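Local coordinates for protein probable endonuclease 4 (Thermotoga maritima, PDB 4HNO) that probably repairs DNA by cleaving phosphodiester bonds at apurinic or apyrimidinic sites, as a metal-dependent endonuclease IV with a TIM-barrel fold, at residues A[38-43]-A[73-78]; A[42-47]-A[91-96]; A[50-55]-A[101-106]; A[97-102]-A[137-142]; A[124-129]-A[167-172]. All coordinates share one frame; numbering follows the deposited sequence.

Contact 1 of 5, residues A[38-43]-A[73-78]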
# COMPACT_ATOMS: atom_id res chain seq x y z
N ASN A 38 7.64 13.52 -7.24
CA ASN A 38 8.29 14.06 -6.05
C ASN A 38 7.80 15.48 -5.76
O ASN A 38 8.56 16.33 -5.29
CB ASN A 38 9.80 14.06 -6.25
CG ASN A 38 10.26 15.20 -7.13
OD1 ASN A 38 9.77 15.38 -8.25
ND2 ASN A 38 11.20 16.00 -6.62
N ALA A 39 6.54 15.74 -6.05
CA ALA A 39 5.99 17.08 -5.83
C ALA A 39 5.96 17.46 -4.34
O ALA A 39 5.67 16.63 -3.49
CB ALA A 39 4.60 17.18 -6.44
N ARG A 40 6.22 18.72 -4.04
CA ARG A 40 6.14 19.18 -2.66
C ARG A 40 4.90 20.00 -2.44
O ARG A 40 4.73 20.56 -1.35
CB ARG A 40 7.36 19.99 -2.31
CG ARG A 40 8.50 19.10 -1.96
CD ARG A 40 9.78 19.75 -2.35
NE ARG A 40 10.13 20.85 -1.46
CZ ARG A 40 11.29 21.50 -1.53
NH1 ARG A 40 12.17 21.18 -2.47
NH2 ARG A 40 11.58 22.46 -0.66
N SER A 41 4.07 20.12 -3.45
CA SER A 41 2.83 20.87 -3.29
C SER A 41 1.77 20.20 -4.18
O SER A 41 1.82 18.99 -4.42
CB SER A 41 3.03 22.38 -3.57
OG SER A 41 1.86 23.18 -3.31
N TRP A 42 0.82 21.00 -4.61
CA TRP A 42 -0.42 20.47 -5.12
C TRP A 42 -0.43 20.19 -6.62
O TRP A 42 -1.44 19.74 -7.13
CB TRP A 42 -1.53 21.43 -4.74
CG TRP A 42 -1.79 21.48 -3.27
CD1 TRP A 42 -1.59 22.54 -2.44
CD2 TRP A 42 -2.31 20.42 -2.48
NE1 TRP A 42 -1.98 22.21 -1.18
CE2 TRP A 42 -2.43 20.91 -1.17
CE3 TRP A 42 -2.71 19.11 -2.75
CZ2 TRP A 42 -2.92 20.13 -0.13
CZ3 TRP A 42 -3.20 18.35 -1.72
CH2 TRP A 42 -3.30 18.86 -0.42
N SER A 43 0.69 20.40 -7.30
CA SER A 43 0.79 20.08 -8.71
C SER A 43 1.92 19.08 -8.93
O SER A 43 2.92 19.10 -8.22
CB SER A 43 1.01 21.33 -9.55
OG SER A 43 2.21 21.97 -9.18
N SER A 73 0.23 6.97 -3.31
CA SER A 73 -0.19 8.34 -3.45
C SER A 73 0.60 9.21 -2.50
O SER A 73 1.11 8.75 -1.48
CB SER A 73 -1.69 8.39 -3.15
OG SER A 73 -2.26 9.66 -3.17
N GLY A 74 0.70 10.48 -2.84
CA GLY A 74 1.48 11.42 -2.06
C GLY A 74 0.90 11.75 -0.71
O GLY A 74 -0.32 11.75 -0.49
N TYR A 75 1.84 12.13 0.15
CA TYR A 75 1.65 12.44 1.57
C TYR A 75 0.66 13.58 1.89
O TYR A 75 0.12 13.64 2.98
CB TYR A 75 3.03 12.67 2.23
CG TYR A 75 3.80 13.96 1.96
CD1 TYR A 75 4.05 14.85 3.01
CD2 TYR A 75 4.34 14.28 0.70
CE1 TYR A 75 4.78 16.01 2.82
CE2 TYR A 75 5.07 15.46 0.51
CZ TYR A 75 5.28 16.32 1.57
OH TYR A 75 6.01 17.47 1.39
N LEU A 76 0.43 14.45 0.92
CA LEU A 76 -0.42 15.65 1.08
C LEU A 76 -1.91 15.40 0.90
O LEU A 76 -2.73 16.12 1.44
CB LEU A 76 -0.04 16.72 0.02
CG LEU A 76 1.38 17.23 -0.07
CD1 LEU A 76 1.37 18.51 -0.89
CD2 LEU A 76 1.96 17.44 1.30
N ILE A 77 -2.24 14.44 0.05
CA ILE A 77 -3.63 14.24 -0.31
C ILE A 77 -4.42 13.77 0.91
O ILE A 77 -4.01 12.85 1.61
CB ILE A 77 -3.70 13.24 -1.46
CG1 ILE A 77 -3.17 13.90 -2.74
CG2 ILE A 77 -5.10 12.66 -1.63
CD1 ILE A 77 -2.83 12.90 -3.82
N ASN A 78 -5.54 14.42 1.16
CA ASN A 78 -6.39 14.08 2.29
C ASN A 78 -7.84 14.32 1.93
O ASN A 78 -8.39 15.40 2.13
CB ASN A 78 -6.01 14.88 3.52
CG ASN A 78 -6.85 14.51 4.70
OD1 ASN A 78 -7.64 13.56 4.65
ND2 ASN A 78 -6.74 15.27 5.79

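Contact 2 of 5, residues A[42-47]-A[91-96]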
# COMPACT_ATOMS: atom_id res chain seq x y z
N TRP A 42 0.82 21.00 -4.61
CA TRP A 42 -0.42 20.47 -5.12
C TRP A 42 -0.43 20.19 -6.62
O TRP A 42 -1.44 19.74 -7.13
CB TRP A 42 -1.53 21.43 -4.74
CG TRP A 42 -1.79 21.48 -3.27
CD1 TRP A 42 -1.59 22.54 -2.44
CD2 TRP A 42 -2.31 20.42 -2.48
NE1 TRP A 42 -1.98 22.21 -1.18
CE2 TRP A 42 -2.43 20.91 -1.17
CE3 TRP A 42 -2.71 19.11 -2.75
CZ2 TRP A 42 -2.92 20.13 -0.13
CZ3 TRP A 42 -3.20 18.35 -1.72
CH2 TRP A 42 -3.30 18.86 -0.42
N SER A 43 0.69 20.40 -7.30
CA SER A 43 0.79 20.08 -8.71
C SER A 43 1.92 19.08 -8.93
O SER A 43 2.92 19.10 -8.22
CB SER A 43 1.01 21.33 -9.55
OG SER A 43 2.21 21.97 -9.18
N ALA A 44 1.73 18.20 -9.89
CA ALA A 44 2.74 17.22 -10.23
C ALA A 44 2.81 17.09 -11.75
O ALA A 44 1.80 17.04 -12.45
CB ALA A 44 2.43 15.85 -9.63
N LYS A 45 4.03 16.98 -12.25
CA LYS A 45 4.25 16.70 -13.66
C LYS A 45 3.95 15.25 -13.99
O LYS A 45 4.05 14.34 -13.15
CB LYS A 45 5.69 17.00 -14.04
CG LYS A 45 6.04 18.47 -13.99
CD LYS A 45 7.46 18.72 -14.47
CE LYS A 45 8.04 19.97 -13.82
NZ LYS A 45 9.31 20.41 -14.46
N LEU A 46 3.61 15.04 -15.24
CA LEU A 46 3.59 13.72 -15.82
C LEU A 46 5.01 13.28 -16.17
O LEU A 46 5.85 14.11 -16.52
CB LEU A 46 2.81 13.68 -17.13
CG LEU A 46 1.33 13.95 -17.02
CD1 LEU A 46 0.77 14.03 -18.43
CD2 LEU A 46 0.63 12.86 -16.27
N PRO A 47 5.26 11.97 -16.20
CA PRO A 47 6.47 11.51 -16.89
C PRO A 47 6.41 11.93 -18.35
O PRO A 47 5.33 11.94 -18.94
CB PRO A 47 6.39 9.99 -16.76
CG PRO A 47 4.98 9.68 -16.58
CD PRO A 47 4.40 10.85 -15.79
N VAL A 91 -8.36 16.21 -4.41
CA VAL A 91 -9.05 15.55 -5.50
C VAL A 91 -8.30 15.77 -6.81
O VAL A 91 -8.08 14.84 -7.59
CB VAL A 91 -10.50 16.05 -5.59
CG1 VAL A 91 -11.15 15.66 -6.92
CG2 VAL A 91 -11.31 15.54 -4.42
N GLU A 92 -7.89 17.01 -7.07
CA GLU A 92 -7.24 17.29 -8.34
C GLU A 92 -5.87 16.62 -8.43
O GLU A 92 -5.49 16.14 -9.49
CB GLU A 92 -7.15 18.79 -8.61
CG GLU A 92 -8.52 19.43 -8.81
CD GLU A 92 -9.34 18.79 -9.92
OE1 GLU A 92 -8.78 18.55 -11.01
OE2 GLU A 92 -10.54 18.49 -9.68
N LEU A 93 -5.12 16.59 -7.34
CA LEU A 93 -3.83 15.94 -7.38
C LEU A 93 -4.00 14.42 -7.51
O LEU A 93 -3.22 13.78 -8.20
CB LEU A 93 -2.97 16.31 -6.17
CG LEU A 93 -1.55 15.74 -6.19
CD1 LEU A 93 -0.78 16.12 -7.43
CD2 LEU A 93 -0.82 16.16 -4.93
N LEU A 94 -5.02 13.86 -6.86
CA LEU A 94 -5.25 12.42 -7.01
C LEU A 94 -5.62 12.07 -8.45
O LEU A 94 -5.17 11.05 -8.96
CB LEU A 94 -6.30 11.97 -6.00
CG LEU A 94 -6.45 10.47 -5.85
CD1 LEU A 94 -5.18 9.79 -5.46
CD2 LEU A 94 -7.53 10.17 -4.81
N LYS A 95 -6.41 12.91 -9.11
CA LYS A 95 -6.69 12.68 -10.53
C LYS A 95 -5.38 12.67 -11.33
O LYS A 95 -5.19 11.82 -12.20
CB LYS A 95 -7.61 13.75 -11.12
CG LYS A 95 -9.06 13.74 -10.70
CD LYS A 95 -9.82 14.97 -11.22
CE LYS A 95 -11.22 15.03 -10.71
NZ LYS A 95 -11.85 16.32 -11.08
N LYS A 96 -4.50 13.63 -11.06
CA LYS A 96 -3.21 13.66 -11.73
C LYS A 96 -2.39 12.39 -11.43
O LYS A 96 -1.79 11.82 -12.32
CB LYS A 96 -2.45 14.93 -11.34
CG LYS A 96 -0.98 14.94 -11.72
CD LYS A 96 -0.62 14.70 -13.18
CE LYS A 96 -1.18 15.71 -14.14
NZ LYS A 96 -0.69 17.08 -13.83

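Contact 3 of 5, residues A[50-55]-A[101-106]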
# COMPACT_ATOMS: atom_id res chain seq x y z
N GLU A 50 9.07 9.93 -23.36
CA GLU A 50 10.29 9.14 -23.37
C GLU A 50 10.47 8.38 -22.07
O GLU A 50 10.84 7.21 -22.07
CB GLU A 50 11.48 10.08 -23.62
CG GLU A 50 12.84 9.43 -23.60
CD GLU A 50 13.11 8.57 -24.81
OE1 GLU A 50 14.09 7.79 -24.78
OE2 GLU A 50 12.33 8.66 -25.78
N ALA A 51 10.22 9.06 -20.95
CA ALA A 51 10.39 8.42 -19.66
C ALA A 51 9.42 7.25 -19.49
O ALA A 51 9.79 6.20 -18.94
CB ALA A 51 10.18 9.43 -18.54
N ALA A 52 8.18 7.42 -19.92
CA ALA A 52 7.19 6.37 -19.79
C ALA A 52 7.56 5.18 -20.68
O ALA A 52 7.43 4.04 -20.27
CB ALA A 52 5.81 6.88 -20.12
N THR A 53 8.01 5.46 -21.90
CA THR A 53 8.40 4.38 -22.79
C THR A 53 9.57 3.61 -22.23
O THR A 53 9.60 2.39 -22.26
CB THR A 53 8.74 4.96 -24.16
OG1 THR A 53 7.55 5.55 -24.70
CG2 THR A 53 9.26 3.90 -25.09
N LYS A 54 10.57 4.31 -21.70
CA LYS A 54 11.74 3.64 -21.16
C LYS A 54 11.35 2.77 -19.96
O LYS A 54 11.88 1.68 -19.78
CB LYS A 54 12.82 4.66 -20.78
CG LYS A 54 14.15 4.00 -20.54
CD LYS A 54 15.28 5.01 -20.51
CE LYS A 54 16.61 4.33 -20.20
NZ LYS A 54 17.73 5.31 -20.10
N PHE A 55 10.46 3.29 -19.12
CA PHE A 55 9.96 2.50 -17.99
C PHE A 55 9.31 1.21 -18.47
O PHE A 55 9.61 0.13 -17.97
CB PHE A 55 8.99 3.34 -17.17
CG PHE A 55 8.27 2.56 -16.10
CD1 PHE A 55 8.95 2.12 -14.98
CD2 PHE A 55 6.94 2.27 -16.23
CE1 PHE A 55 8.30 1.41 -14.00
CE2 PHE A 55 6.29 1.55 -15.26
CZ PHE A 55 6.96 1.12 -14.15
N CYS A 101 -0.13 7.18 -13.26
CA CYS A 101 -0.18 5.73 -13.31
C CYS A 101 -0.56 5.25 -14.70
O CYS A 101 0.06 4.35 -15.25
CB CYS A 101 -1.17 5.18 -12.29
SG CYS A 101 -0.68 5.36 -10.57
N ARG A 102 -1.61 5.84 -15.25
CA ARG A 102 -2.12 5.41 -16.55
C ARG A 102 -1.03 5.58 -17.62
O ARG A 102 -0.88 4.73 -18.48
CB ARG A 102 -3.40 6.20 -16.86
CG ARG A 102 -4.14 5.88 -18.14
CD ARG A 102 -5.02 4.62 -18.14
NE ARG A 102 -4.22 3.41 -18.13
CZ ARG A 102 -3.65 2.90 -19.22
NH1 ARG A 102 -2.93 1.79 -19.10
NH2 ARG A 102 -3.79 3.46 -20.43
N LYS A 103 -0.27 6.67 -17.58
CA LYS A 103 0.78 6.90 -18.57
C LYS A 103 1.91 5.88 -18.45
O LYS A 103 2.46 5.44 -19.46
CB LYS A 103 1.29 8.33 -18.49
CG LYS A 103 2.21 8.67 -19.65
CD LYS A 103 2.52 10.14 -19.77
CE LYS A 103 3.42 10.37 -20.99
NZ LYS A 103 3.71 11.80 -21.21
N LEU A 104 2.27 5.53 -17.21
CA LEU A 104 3.29 4.52 -16.96
C LEU A 104 2.82 3.08 -17.21
O LEU A 104 3.66 2.20 -17.35
CB LEU A 104 3.79 4.62 -15.52
CG LEU A 104 4.55 5.89 -15.16
CD1 LEU A 104 4.85 5.91 -13.67
CD2 LEU A 104 5.83 6.05 -15.97
N GLY A 105 1.51 2.86 -17.21
CA GLY A 105 0.94 1.54 -17.25
C GLY A 105 0.68 0.92 -15.88
O GLY A 105 0.22 -0.21 -15.80
N ILE A 106 0.96 1.64 -14.81
CA ILE A 106 0.73 1.13 -13.47
C ILE A 106 -0.78 1.02 -13.23
O ILE A 106 -1.55 1.93 -13.54
CB ILE A 106 1.42 2.05 -12.43
CG1 ILE A 106 2.94 2.00 -12.56
CG2 ILE A 106 0.97 1.74 -11.02
CD1 ILE A 106 3.57 0.77 -12.01

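Contact 4 of 5, residues A[97-102]-A[137-142]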
# COMPACT_ATOMS: atom_id res chain seq x y z
N GLU A 97 -2.41 11.93 -10.17
CA GLU A 97 -1.68 10.70 -9.87
C GLU A 97 -2.25 9.51 -10.63
O GLU A 97 -1.49 8.67 -11.09
CB GLU A 97 -1.71 10.44 -8.37
CG GLU A 97 -0.90 11.43 -7.57
CD GLU A 97 -0.90 11.08 -6.06
OE1 GLU A 97 -0.00 11.55 -5.35
OE2 GLU A 97 -1.82 10.34 -5.64
N VAL A 98 -3.57 9.44 -10.77
CA VAL A 98 -4.16 8.39 -11.60
C VAL A 98 -3.65 8.48 -13.03
O VAL A 98 -3.32 7.48 -13.65
CB VAL A 98 -5.70 8.44 -11.54
CG1 VAL A 98 -6.32 7.57 -12.63
CG2 VAL A 98 -6.18 8.02 -10.16
N GLU A 99 -3.58 9.70 -13.57
CA GLU A 99 -3.10 9.87 -14.91
C GLU A 99 -1.61 9.55 -15.06
O GLU A 99 -1.20 9.04 -16.11
CB GLU A 99 -3.49 11.23 -15.42
CG GLU A 99 -5.05 11.33 -15.59
CD GLU A 99 -5.64 10.27 -16.59
OE1 GLU A 99 -5.14 10.20 -17.74
OE2 GLU A 99 -6.55 9.50 -16.24
N ILE A 100 -0.81 9.81 -14.04
CA ILE A 100 0.57 9.37 -14.05
C ILE A 100 0.64 7.85 -14.12
O ILE A 100 1.38 7.28 -14.93
CB ILE A 100 1.34 9.89 -12.80
CG1 ILE A 100 1.52 11.40 -12.87
CG2 ILE A 100 2.66 9.17 -12.66
CD1 ILE A 100 1.89 12.07 -11.57
N CYS A 101 -0.13 7.18 -13.26
CA CYS A 101 -0.18 5.73 -13.31
C CYS A 101 -0.56 5.25 -14.70
O CYS A 101 0.06 4.35 -15.25
CB CYS A 101 -1.17 5.18 -12.29
SG CYS A 101 -0.68 5.36 -10.57
N ARG A 102 -1.61 5.84 -15.25
CA ARG A 102 -2.12 5.41 -16.55
C ARG A 102 -1.03 5.58 -17.62
O ARG A 102 -0.88 4.73 -18.48
CB ARG A 102 -3.40 6.20 -16.86
CG ARG A 102 -4.14 5.88 -18.14
CD ARG A 102 -5.02 4.62 -18.14
NE ARG A 102 -4.22 3.41 -18.13
CZ ARG A 102 -3.65 2.90 -19.22
NH1 ARG A 102 -2.93 1.79 -19.10
NH2 ARG A 102 -3.79 3.46 -20.43
N ASN A 137 -14.76 8.74 -11.41
CA ASN A 137 -15.72 9.03 -12.45
C ASN A 137 -15.18 9.95 -13.53
O ASN A 137 -15.89 10.22 -14.50
CB ASN A 137 -17.02 9.62 -11.86
CG ASN A 137 -17.81 8.62 -11.01
OD1 ASN A 137 -17.68 7.40 -11.13
ND2 ASN A 137 -18.67 9.16 -10.17
N ASN A 138 -13.93 10.39 -13.40
CA ASN A 138 -13.29 11.23 -14.39
C ASN A 138 -11.97 10.65 -14.89
O ASN A 138 -11.19 11.35 -15.52
CB ASN A 138 -13.10 12.65 -13.86
CG ASN A 138 -14.40 13.38 -13.77
OD1 ASN A 138 -14.97 13.77 -14.79
ND2 ASN A 138 -14.91 13.53 -12.57
N THR A 139 -11.76 9.36 -14.64
CA THR A 139 -10.59 8.64 -15.09
C THR A 139 -11.03 7.22 -15.47
O THR A 139 -12.15 6.81 -15.19
CB THR A 139 -9.52 8.53 -14.00
OG1 THR A 139 -10.05 7.85 -12.87
CG2 THR A 139 -8.97 9.90 -13.58
N GLU A 140 -10.13 6.47 -16.08
CA GLU A 140 -10.37 5.05 -16.36
C GLU A 140 -9.18 4.20 -15.99
O GLU A 140 -8.05 4.65 -15.95
CB GLU A 140 -10.71 4.81 -17.84
CG GLU A 140 -11.96 5.52 -18.31
CD GLU A 140 -13.25 5.07 -17.63
OE1 GLU A 140 -13.30 3.98 -17.03
OE2 GLU A 140 -14.25 5.82 -17.73
N GLY A 141 -9.48 2.93 -15.72
CA GLY A 141 -8.50 1.86 -15.70
C GLY A 141 -7.93 1.61 -14.32
O GLY A 141 -8.05 0.54 -13.73
N VAL A 142 -7.27 2.62 -13.78
CA VAL A 142 -6.51 2.49 -12.56
C VAL A 142 -7.45 2.16 -11.41
O VAL A 142 -8.54 2.74 -11.29
CB VAL A 142 -5.72 3.79 -12.27
CG1 VAL A 142 -5.01 3.74 -10.93
CG2 VAL A 142 -4.73 4.07 -13.39
O HOH W 1 -8.16 7.97 -17.57

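Contact 5 of 5, residues A[124-129]-A[167-172]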
# COMPACT_ATOMS: atom_id res chain seq x y z
N GLY A 124 -16.33 12.35 7.59
CA GLY A 124 -15.07 12.17 6.88
C GLY A 124 -15.15 11.07 5.84
O GLY A 124 -14.63 11.25 4.73
N ILE A 125 -15.79 9.95 6.18
CA ILE A 125 -16.00 8.89 5.20
C ILE A 125 -16.77 9.43 4.02
O ILE A 125 -16.43 9.14 2.87
CB ILE A 125 -16.67 7.68 5.85
CG1 ILE A 125 -15.63 6.96 6.71
CG2 ILE A 125 -17.29 6.76 4.81
CD1 ILE A 125 -16.19 5.82 7.53
N ASP A 126 -17.82 10.21 4.26
CA ASP A 126 -18.59 10.73 3.14
C ASP A 126 -17.72 11.64 2.26
O ASP A 126 -17.87 11.62 1.03
CB ASP A 126 -19.84 11.47 3.62
CG ASP A 126 -20.96 10.54 4.03
OD1 ASP A 126 -21.87 11.03 4.74
OD2 ASP A 126 -20.94 9.35 3.68
N ARG A 127 -16.83 12.43 2.84
CA ARG A 127 -15.94 13.27 2.05
C ARG A 127 -14.98 12.42 1.23
O ARG A 127 -14.68 12.76 0.08
CB ARG A 127 -15.17 14.27 2.92
CG ARG A 127 -16.05 15.41 3.45
CD ARG A 127 -15.24 16.52 4.10
NE ARG A 127 -14.55 16.10 5.29
CZ ARG A 127 -15.04 16.18 6.53
NH1 ARG A 127 -14.28 15.80 7.54
NH2 ARG A 127 -16.28 16.64 6.75
N ILE A 128 -14.48 11.33 1.80
CA ILE A 128 -13.58 10.44 1.07
C ILE A 128 -14.34 9.83 -0.11
O ILE A 128 -13.83 9.79 -1.23
CB ILE A 128 -13.03 9.35 1.97
CG1 ILE A 128 -12.12 9.93 3.05
CG2 ILE A 128 -12.25 8.33 1.12
CD1 ILE A 128 -11.85 8.95 4.18
N VAL A 129 -15.55 9.35 0.12
CA VAL A 129 -16.36 8.78 -0.94
C VAL A 129 -16.60 9.80 -2.04
O VAL A 129 -16.47 9.49 -3.23
CB VAL A 129 -17.69 8.26 -0.37
CG1 VAL A 129 -18.66 7.89 -1.46
CG2 VAL A 129 -17.43 7.06 0.56
N ARG A 167 -15.59 1.86 0.69
CA ARG A 167 -15.65 1.17 -0.58
C ARG A 167 -17.09 0.92 -1.00
O ARG A 167 -17.46 1.08 -2.17
CB ARG A 167 -14.89 -0.15 -0.50
CG ARG A 167 -15.02 -0.96 -1.77
CD ARG A 167 -14.07 -2.16 -1.82
NE ARG A 167 -14.23 -2.77 -3.11
CZ ARG A 167 -15.14 -3.66 -3.42
NH1 ARG A 167 -15.88 -4.20 -2.48
NH2 ARG A 167 -15.27 -4.02 -4.68
N ASP A 168 -17.93 0.51 -0.05
CA ASP A 168 -19.28 0.10 -0.40
C ASP A 168 -20.15 1.29 -0.86
O ASP A 168 -21.17 1.07 -1.50
CB ASP A 168 -19.91 -0.65 0.76
CG ASP A 168 -19.37 -2.07 0.92
OD1 ASP A 168 -18.54 -2.50 0.08
OD2 ASP A 168 -19.78 -2.74 1.88
N LEU A 169 -19.72 2.51 -0.58
CA LEU A 169 -20.45 3.70 -1.02
C LEU A 169 -19.96 4.27 -2.35
O LEU A 169 -20.66 5.09 -2.92
CB LEU A 169 -20.37 4.79 0.05
CG LEU A 169 -21.22 4.54 1.30
CD1 LEU A 169 -20.77 5.47 2.42
CD2 LEU A 169 -22.69 4.76 0.99
N VAL A 170 -18.78 3.89 -2.82
CA VAL A 170 -18.22 4.47 -4.04
C VAL A 170 -18.93 3.92 -5.27
O VAL A 170 -19.24 2.73 -5.34
CB VAL A 170 -16.70 4.16 -4.08
CG1 VAL A 170 -16.05 4.48 -5.42
CG2 VAL A 170 -15.99 4.92 -2.98
N ASP A 171 -19.15 4.78 -6.26
CA ASP A 171 -19.88 4.36 -7.45
C ASP A 171 -19.15 3.22 -8.18
O ASP A 171 -19.73 2.18 -8.51
CB ASP A 171 -20.05 5.52 -8.43
CG ASP A 171 -20.86 6.68 -7.92
OD1 ASP A 171 -21.72 6.49 -7.06
OD2 ASP A 171 -20.66 7.80 -8.47
N GLN A 172 -17.86 3.40 -8.41
CA GLN A 172 -17.05 2.43 -9.15
C GLN A 172 -16.28 1.55 -8.18
O GLN A 172 -15.05 1.55 -8.14
CB GLN A 172 -16.13 3.13 -10.15
CG GLN A 172 -16.93 3.82 -11.24
CD GLN A 172 -16.10 4.28 -12.40
OE1 GLN A 172 -15.31 3.50 -12.97
NE2 GLN A 172 -16.24 5.52 -12.78

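Contact 1 of 5, residues A[38-43]-A[73-78]
Loop 38-43 runs past a type I beta turn spanning Gly74 to Ile77, with the CA atoms of Ser41 and Leu76 7.5 Å apart where the two backbones draw closest. Both are beta-alpha loops of the TIM barrel: one follows strand 31-34, the other the parallel neighbour 69-72, so they meet at the C-terminal end of the strands, the end that carries the metal site. No hydrogen bond joins them, and packing does all the work. Leu76, the third residue of the turn, lies between Trp42 and the backbone of Ser41. Its CB sits over one face of the indole in a CH-pi contact, 4.3 Å from the centroid of the Trp42 six-membered ring and 28° off the ring normal. With CG anti to the carbonyl carbon (chi1 -68°) and chi2 at 114°, the benzo side of the Trp42 indole comes to the turn, although the CB bond does not aim there. Ile77 comes to the same ring at its edge, where its CA lies near the ring plane. Beyond the indole, Leu76 CD1 rests 3.6 Å from Ser41 O. In one of its two conformers Tyr75 turns its ring edge to Ala39 O, which lies 4.2 Å from Tyr75 CE2, and its side chain is about 9 Å from a bound zinc ion. Behind the turn, Glu97 of helix 84-104 accepts hydrogen bonds from Ser73 OG and Gly74 N. At the Trp42 end, the closest approach brings CH2 of Trp42 to 3.4 Å from Leu76 O.

Contact 2 of 5, residues A[42-47]-A[91-96]
Ala44 O receives the ammonium group of Lys96 at 2.8 Å from NZ, the one hydrogen bond between loop 42-47 and helix segment 91-96. The donor arrives almost head-on, with a C=O...N angle of 173°. To get there the lysine curls: its CG is anti to the backbone N (chi1 167°), and the chain then bends at each of the next three torsions, bringing NZ back to the carbonyl. The curl also presents methylenes to apolar neighbours, and Leu46 CD2 packs 3.8 Å from Lys96 CD. One turn back along the helix, Leu93 points straight at the loop and divides its two methyls. CD1 touches Ala44 CB at 3.9 Å and lies 3.7 Å from Trp42 O, while CD2 meets the indole at Trp42 CE3, 4.1 Å away, the two side chains crossing at about a right angle. The loop thus lies across helix 84-104 of the TIM barrel on its way from strand 31-34 to helix 49-61. From the same helix Leu94 packs on Leu109 and Ile111 of strand 108-115 and on Val135 of helix 121-136.

Contact 3 of 5, residues A[50-55]-A[101-106]
Apolar packing dominates where Ala52 and Phe55 of helix 49-61 meet Lys103, Leu104 and Ile106 at the end of helix 84-104, two successive outer helices of the TIM barrel. The backbones come close where Ala52 CA lies 5.2 Å from Leu104 CA, a spacing allowed by the small alanine side chain. Phe55, with CG anti to its backbone N (chi1 172°), extends across the end of the other helix. Its CD2 lies 3.9 Å from Leu104 CD2, and the two side chains run nearly perpendicular. Farther along the ring, CZ meets the CD1 of one Ile106 conformer; Ile106 also packs on Ala69 and Cys71 of strand 69-72, linking the helix pair to the barrel wall. The polar side of the contact belongs to main-chain oxygens. Leu104 O lies in the plane of the Phe55 ring at its edge, 3.4 Å from CE2, and this buried oxygen finds no hydrogen-bond partner in the model. The helix closes in a Schellman motif: Gly105 has a positive phi of 91°, Ile106 N bonds weakly to Cys101 O, and Gly105 N bonds weakly to both Cys101 O and Arg102 O. With a side chain at these angles CB would press on Leu104 O, which explains the glycine. Charge plays its part at the margin, where the extended Lys103 carries its NZ past the helix to a salt bridge with Asp49 and a hydrogen bond to Pro47 O. Nearer its root, Lys103 contributes packing alone: its CG lies 4.0 Å from Ala52 CB, which also rests 3.7 Å from Lys103 O.

Contact 4 of 5, residues A[97-102]-A[137-142]
In the alpha-beta loop that brings the chain from helix 121-136 into strand 143-147, Thr139 and Val142 pack on Val98 of helix 84-104. Val98 and Thr139 reach towards each other tip to tip, with Val98 CG1 3.6 Å from Thr139 CB. The same methyl also serves Val142, whose CB is 3.8 Å away. Val142 CG2 then settles on the helix between Val98 O and Cys101 CB, 3.9 Å from the latter. The contact lies in the helix-to-sheet layer of the TIM barrel: Val98, Cys101 and Val142 all bear on Leu109 of strand 108-115, so loop and helix pack on the same strand residue just before strand 143-147 begins. Thr139 holds its OG1 between its backbone N and carbonyl carbon (chi1 60°), and the hydroxyl is hydrogen-bonded to Val135 O and to NH1 of Arg175. The same torsion turns Thr139 CG2 to Glu99, 3.6 Å from OE2. That carboxylate oxygen also accepts a hydrogen bond from a water at 2.6 Å, and the water in turn accepts one from Glu140 N at 2.9 Å, a bridge from helix to loop. Glu140 O lies 3.7 Å from CD of Arg102 in one of its conformers.

Contact 5 of 5, residues A[124-129]-A[167-172]
Apolar packing of Val129 on Leu169 forms the centre of the contact between segments 124-129 and 167-172. Val129 aims its CB bond at the other segment and offers both methyls: CG2 lies 3.7 Å from Leu169 CB, and CG1 lies 3.7 Å from Leu169 O. The two side chains stand roughly square to each other. With its CG anti to the carbonyl carbon (chi1 -73°), Leu169 extends over the helix surface and brings CD1 to 4.4 Å from Ile125 CG2, one turn before Val129. Val170 adds a looser touch, its CG2 4.3 Å from Val129 CG1, and packs further on Leu132, Asn133 and Leu136 of helix 121-136. In the TIM barrel these are successive outer helices: helix 121-136 comes after strand 108-115, helix 160-169 after the parallel neighbour strand 143-147. The metal sites lie away from the contact. Ile125, Ile128 and Val129 also bear on Ile166 of the second helix. Polar groups mark the borders. Asp126 sets its OD2 4.1 Å from Leu169 CD1, a van der Waals approach at the solvent-exposed border. Towards the following loop, Asp171 N is hydrogen-bonded to Asn133 OD1, which ties the chain leaving helix 160-169 to a later turn of helix 121-136.

Overall arrangement
From the N terminus, loop 38-43 first closes on 73-78 in contact 1, and its continuation 42-47 closes a longer span on helix 84-104 in contact 2; the two share Trp42 and touch each other. Contact 3, closing helix 49-61 on 101-106, crosses both. Helix 84-104 serves contacts 2, 4 and 3 in that order, and Cys101 and Arg102 belong to both 3 and 4. Contact 4 closes the span to loop 137-142, and contact 5 the span from 124-129 to 167-172; these two cross along the sequence and meet through hydrogen bonds of Asn137 to Asp171 and Gln172. None nests. Together they join successive beta-alpha units of the TIM barrel, with contact 1 close to the zinc site.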